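Local coordinates for adhesion and penetration protein autotransporter (Haemophilus influenzae, PDB 3SYJ) that promotes bacterial aggregation and adherence to host cells through its secreted passenger domain, which also carries a probable serine protease, at residues I131-S143 / G250-I262. Sequence-based numbering, arbitrary orientation.
Sequences IDMTSNMNGSTYS and GFQLVRKSYFDEI
Met133 and Met137 of the loop 131-143 pack against the turn where strand 249-253 passes into helix 256-266. Both segments belong to the serine protease domain of the passenger, a Peptidase S6 unit of the PA clan. The contact joins the loop before strand 151-155 to the junction of strand 249-253 and helix 256-266, away from Ser218, the probable catalytic serine.

Apolar packing comes first. CB of Met133 lies 3.8 Å from CG2 of Val254 and 3.7 Å from CD of Lys256. Its chain runs extended beyond CG (chi2 -173°), which carries CE to the helix, near CB of Phe259. Val63 of strand 61-64 touches both Met133 and Phe259. The Lys256 chain is bent and lies along the loop, with NZ near CB of Ser135. Met137 is folded instead, bent at chi2 and chi3. That fold turns CE of Met137 onto CG of Arg255, 3.6 Å away, and the two side chains cross at about a right angle. The guanidinium of Arg255 finds its polar partner outside the two segments: NH2 hydrogen-bonds to Glu113 O, and the group makes a cation-pi contact with Tyr104.

Two waters supply the polar links. Water 2 donates to Thr134 O and Val254 O and accepts from Lys256 N. Water 1 hydrogen-bonds to OG1 of Thr134 at 2.7 Å and can donate to O of Val254 and of Asn136. OG1 of Thr134 also hydrogen-bonds to OD1 of Asn235.

Internal bonds shape the loop. Asn136 forms an Asx turn, its OD1 accepting from Asn138 N at 2.7 Å. The Tyr142 hydroxyl donates to Asn136 O, which lies at the ring edge. CD1 of Leu253 also lies at the edge of that ring, 4.2 Å from CE2 of Tyr142, and 3.2 Å from O of Met137.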
loop_
_atom_site.group_PDB
_atom_site.type_symbol
_atom_site.label_atom_id
_atom_site.label_comp_id
_atom_site.label_asym_id
_atom_site.label_seq_id
_atom_site.Cartn_x
_atom_site.Cartn_y
_atom_site.Cartn_z
ATOM N N ILE A 131 23.510 -4.065 -56.033
ATOM C CA ILE A 131 24.676 -4.678 -55.419
ATOM C C ILE A 131 25.931 -4.271 -56.182
ATOM O O ILE A 131 25.899 -4.102 -57.401
ATOM C CB ILE A 131 24.546 -6.226 -55.359
ATOM C CG1 ILE A 131 25.595 -6.820 -54.429
ATOM C CG2 ILE A 131 24.647 -6.852 -56.739
ATOM C CD1 ILE A 131 25.174 -8.141 -53.829
ATOM N N ASP A 132 27.030 -4.093 -55.459
ATOM C CA ASP A 132 28.293 -3.749 -56.087
ATOM C C ASP A 132 28.896 -4.952 -56.793
ATOM O O ASP A 132 28.643 -6.099 -56.410
ATOM C CB ASP A 132 29.283 -3.214 -55.051
ATOM C CG ASP A 132 28.873 -1.869 -54.492
ATOM O OD1 ASP A 132 27.882 -1.298 -54.988
ATOM O OD2 ASP A 132 29.545 -1.386 -53.559
ATOM N N MET A 133 29.700 -4.674 -57.819
ATOM C CA MET A 133 30.462 -5.692 -58.532
ATOM C C MET A 133 31.897 -5.870 -58.004
ATOM O O MET A 133 32.514 -4.924 -57.506
ATOM C CB MET A 133 30.547 -5.324 -60.007
ATOM C CG MET A 133 29.215 -5.165 -60.688
ATOM S SD MET A 133 29.486 -4.930 -62.444
ATOM C CE MET A 133 27.813 -5.019 -63.060
ATOM N N THR A 134 32.428 -7.086 -58.120
ATOM C CA THR A 134 33.851 -7.305 -57.891
ATOM C C THR A 134 34.577 -6.656 -59.065
ATOM O O THR A 134 34.003 -6.512 -60.146
ATOM C CB THR A 134 34.214 -8.814 -57.774
ATOM O OG1 THR A 134 33.712 -9.534 -58.907
ATOM C CG2 THR A 134 33.632 -9.404 -56.503
ATOM N N SER A 135 35.825 -6.248 -58.864
ATOM C CA SER A 135 36.491 -5.435 -59.879
ATOM C C SER A 135 37.622 -6.140 -60.626
ATOM O O SER A 135 38.042 -5.688 -61.690
ATOM C CB SER A 135 37.001 -4.139 -59.260
ATOM O OG SER A 135 37.829 -4.417 -58.150
ATOM N N ASN A 136 38.113 -7.243 -60.073
ATOM C CA ASN A 136 39.232 -7.960 -60.676
ATOM C C ASN A 136 38.730 -8.997 -61.665
ATOM O O ASN A 136 37.750 -9.692 -61.398
ATOM C CB ASN A 136 40.064 -8.624 -59.582
ATOM C CG ASN A 136 41.471 -8.981 -60.039
ATOM O OD1 ASN A 136 41.670 -9.538 -61.118
ATOM N ND2 ASN A 136 42.456 -8.675 -59.196
ATOM N N MET A 137 39.387 -9.097 -62.813
ATOM C CA MET A 137 38.971 -10.059 -63.829
ATOM C C MET A 137 39.742 -11.384 -63.742
ATOM O O MET A 137 39.436 -12.343 -64.456
ATOM C CB MET A 137 39.086 -9.459 -65.230
ATOM C CG MET A 137 38.303 -8.169 -65.421
ATOM S SD MET A 137 36.522 -8.358 -65.200
ATOM C CE MET A 137 36.167 -9.669 -66.355
ATOM N N ASN A 138 40.730 -11.446 -62.857
ATOM C CA ASN A 138 41.440 -12.694 -62.630
ATOM C C ASN A 138 40.716 -13.587 -61.620
ATOM O O ASN A 138 40.681 -13.291 -60.424
ATOM C CB ASN A 138 42.878 -12.429 -62.187
ATOM C CG ASN A 138 43.638 -13.716 -61.875
ATOM O OD1 ASN A 138 43.455 -14.752 -62.536
ATOM N ND2 ASN A 138 44.498 -13.656 -60.856
ATOM N N GLY A 139 40.143 -14.681 -62.110
ATOM C CA GLY A 139 39.413 -15.613 -61.272
ATOM C C GLY A 139 40.161 -16.090 -60.039
ATOM O O GLY A 139 39.555 -16.316 -58.992
ATOM N N SER A 140 41.477 -16.242 -60.150
ATOM C CA SER A 140 42.291 -16.705 -59.027
ATOM C C SER A 140 42.211 -15.784 -57.803
ATOM O O SER A 140 42.434 -16.225 -56.672
ATOM C CB SER A 140 43.747 -16.885 -59.459
ATOM O OG SER A 140 43.844 -17.816 -60.527
ATOM N N THR A 141 41.894 -14.512 -58.033
ATOM C CA THR A 141 41.794 -13.517 -56.962
ATOM C C THR A 141 40.895 -13.970 -55.823
ATOM O O THR A 141 41.160 -13.687 -54.657
ATOM C CB THR A 141 41.192 -12.198 -57.493
ATOM O OG1 THR A 141 42.056 -11.643 -58.487
ATOM C CG2 THR A 141 40.991 -11.186 -56.359
ATOM N N TYR A 142 39.830 -14.674 -56.181
ATOM C CA TYR A 142 38.724 -14.927 -55.267
ATOM C C TYR A 142 38.835 -16.254 -54.525
ATOM O O TYR A 142 37.971 -16.588 -53.714
ATOM C CB TYR A 142 37.406 -14.817 -56.037
ATOM C CG TYR A 142 37.314 -13.492 -56.761
ATOM C CD1 TYR A 142 37.045 -12.317 -56.063
ATOM C CD2 TYR A 142 37.538 -13.404 -58.133
ATOM C CE1 TYR A 142 36.980 -11.097 -56.711
ATOM C CE2 TYR A 142 37.477 -12.184 -58.790
ATOM C CZ TYR A 142 37.199 -11.037 -58.069
ATOM O OH TYR A 142 37.134 -9.821 -58.697
ATOM N N SER A 143 39.913 -16.989 -54.792
ATOM C CA SER A 143 40.148 -18.287 -54.160
ATOM C C SER A 143 40.542 -18.162 -52.688
ATOM O O SER A 143 40.317 -19.079 -51.904
ATOM C CB SER A 143 41.228 -19.049 -54.923
ATOM O OG SER A 143 40.801 -19.310 -56.247
ATOM N N GLY A 250 30.612 -23.316 -64.874
ATOM C CA GLY A 250 31.499 -22.221 -65.224
ATOM C C GLY A 250 30.798 -20.884 -65.069
ATOM O O GLY A 250 29.605 -20.763 -65.360
ATOM N N PHE A 251 31.540 -19.882 -64.611
ATOM C CA PHE A 251 30.996 -18.545 -64.404
ATOM C C PHE A 251 31.802 -17.509 -65.150
ATOM O O PHE A 251 33.030 -17.524 -65.114
ATOM C CB PHE A 251 30.993 -18.197 -62.913
ATOM C CG PHE A 251 30.078 -19.057 -62.109
ATOM C CD1 PHE A 251 28.756 -18.699 -61.937
ATOM C CD2 PHE A 251 30.527 -20.249 -61.560
ATOM C CE1 PHE A 251 27.903 -19.494 -61.212
ATOM C CE2 PHE A 251 29.679 -21.055 -60.830
ATOM C CZ PHE A 251 28.362 -20.679 -60.658
ATOM N N GLN A 252 31.107 -16.606 -65.828
ATOM C CA GLN A 252 31.754 -15.424 -66.378
ATOM C C GLN A 252 31.809 -14.342 -65.294
ATOM O O GLN A 252 30.770 -13.920 -64.782
ATOM C CB GLN A 252 30.981 -14.919 -67.592
ATOM C CG GLN A 252 31.052 -15.850 -68.784
ATOM C CD GLN A 252 32.456 -15.991 -69.312
ATOM O OE1 GLN A 252 33.061 -17.053 -69.207
ATOM N NE2 GLN A 252 32.988 -14.918 -69.873
ATOM N N LEU A 253 33.014 -13.912 -64.933
ATOM C CA LEU A 253 33.175 -12.873 -63.919
ATOM C C LEU A 253 32.503 -11.573 -64.365
ATOM O O LEU A 253 32.366 -11.322 -65.558
ATOM C CB LEU A 253 34.658 -12.639 -63.611
ATOM C CG LEU A 253 35.446 -13.841 -63.070
ATOM C CD1 LEU A 253 36.885 -13.446 -62.779
ATOM C CD2 LEU A 253 34.802 -14.429 -61.824
ATOM N N VAL A 254 32.066 -10.754 -63.410
ATOM C CA VAL A 254 31.386 -9.507 -63.762
ATOM C C VAL A 254 32.390 -8.479 -64.261
ATOM O O VAL A 254 33.542 -8.464 -63.823
ATOM C CB VAL A 254 30.581 -8.923 -62.583
ATOM C CG1 VAL A 254 29.386 -9.823 -62.262
ATOM C CG2 VAL A 254 31.481 -8.734 -61.365
ATOM N N ARG A 255 31.939 -7.614 -65.165
ATOM C CA ARG A 255 32.832 -6.681 -65.843
ATOM C C ARG A 255 32.558 -5.219 -65.476
ATOM O O ARG A 255 31.757 -4.544 -66.107
ATOM C CB ARG A 255 32.768 -6.921 -67.352
ATOM C CG ARG A 255 33.018 -8.394 -67.684
ATOM C CD ARG A 255 32.920 -8.717 -69.165
ATOM N NE ARG A 255 32.896 -10.162 -69.382
ATOM C CZ ARG A 255 32.463 -10.742 -70.495
ATOM N NH1 ARG A 255 32.030 -10.003 -71.501
ATOM N NH2 ARG A 255 32.460 -12.061 -70.602
ATOM N N LYS A 256 33.248 -4.746 -64.444
ATOM C CA LYS A 256 33.026 -3.420 -63.884
ATOM C C LYS A 256 33.402 -2.296 -64.856
ATOM O O LYS A 256 32.748 -1.256 -64.892
ATOM C CB LYS A 256 33.830 -3.285 -62.592
ATOM C CG LYS A 256 33.557 -2.039 -61.775
ATOM C CD LYS A 256 32.598 -2.338 -60.638
ATOM C CE LYS A 256 32.799 -1.374 -59.472
ATOM N NZ LYS A 256 34.148 -1.515 -58.845
ATOM N N SER A 257 34.460 -2.502 -65.638
ATOM C CA SER A 257 34.923 -1.485 -66.581
ATOM C C SER A 257 33.991 -1.361 -67.765
ATOM O O SER A 257 33.792 -0.273 -68.300
ATOM C CB SER A 257 36.329 -1.804 -67.085
ATOM O OG SER A 257 37.308 -1.229 -66.241
ATOM N N TYR A 258 33.437 -2.488 -68.187
ATOM C CA TYR A 258 32.489 -2.483 -69.286
ATOM C C TYR A 258 31.227 -1.784 -68.833
ATOM O O TYR A 258 30.663 -0.967 -69.559
ATOM C CB TYR A 258 32.177 -3.907 -69.719
ATOM C CG TYR A 258 31.038 -4.048 -70.696
ATOM C CD1 TYR A 258 31.145 -3.563 -71.994
ATOM C CD2 TYR A 258 29.868 -4.702 -70.332
ATOM C CE1 TYR A 258 30.108 -3.713 -72.900
ATOM C CE2 TYR A 258 28.830 -4.860 -71.228
ATOM C CZ TYR A 258 28.955 -4.364 -72.512
ATOM O OH TYR A 258 27.920 -4.517 -73.403
ATOM N N PHE A 259 30.783 -2.090 -67.623
ATOM C CA PHE A 259 29.577 -1.452 -67.128
ATOM C C PHE A 259 29.750 0.062 -67.053
ATOM O O PHE A 259 28.834 0.805 -67.387
ATOM C CB PHE A 259 29.170 -1.976 -65.760
ATOM C CG PHE A 259 28.052 -1.196 -65.154
ATOM C CD1 PHE A 259 26.756 -1.362 -65.610
ATOM C CD2 PHE A 259 28.301 -0.250 -64.172
ATOM C CE1 PHE A 259 25.716 -0.625 -65.074
ATOM C CE2 PHE A 259 27.266 0.489 -63.634
ATOM C CZ PHE A 259 25.971 0.299 -64.091
ATOM N N ASP A 260 30.923 0.510 -66.609
ATOM C CA ASP A 260 31.219 1.937 -66.523
ATOM C C ASP A 260 31.098 2.606 -67.883
ATOM O O ASP A 260 30.613 3.732 -67.984
ATOM C CB ASP A 260 32.612 2.180 -65.930
ATOM C CG ASP A 260 32.657 1.933 -64.429
ATOM O OD1 ASP A 260 31.577 1.734 -63.828
ATOM O OD2 ASP A 260 33.770 1.937 -63.849
ATOM N N GLU A 261 31.524 1.917 -68.935
ATOM C CA GLU A 261 31.386 2.469 -70.278
ATOM C C GLU A 261 29.921 2.630 -70.681
ATOM O O GLU A 261 29.558 3.604 -71.335
ATOM C CB GLU A 261 32.128 1.614 -71.300
ATOM C CG GLU A 261 33.636 1.668 -71.156
ATOM C CD GLU A 261 34.335 0.703 -72.086
ATOM O OE1 GLU A 261 33.670 0.185 -73.007
ATOM O OE2 GLU A 261 35.546 0.458 -71.895
ATOM N N ILE A 262 29.085 1.670 -70.297
ATOM C CA ILE A 262 27.663 1.734 -70.606
ATOM C C ILE A 262 27.039 2.887 -69.837
ATOM O O ILE A 262 26.263 3.664 -70.373
ATOM C CB ILE A 262 26.928 0.434 -70.196
ATOM C CG1 ILE A 262 27.516 -0.783 -70.914
ATOM C CG2 ILE A 262 25.425 0.559 -70.443
ATOM C CD1 ILE A 262 27.685 -0.601 -72.399
HETATM O O HOH W 1 34.740 -9.568 -61.431
HETATM O O HOH W 2 34.993 -6.253 -62.659
#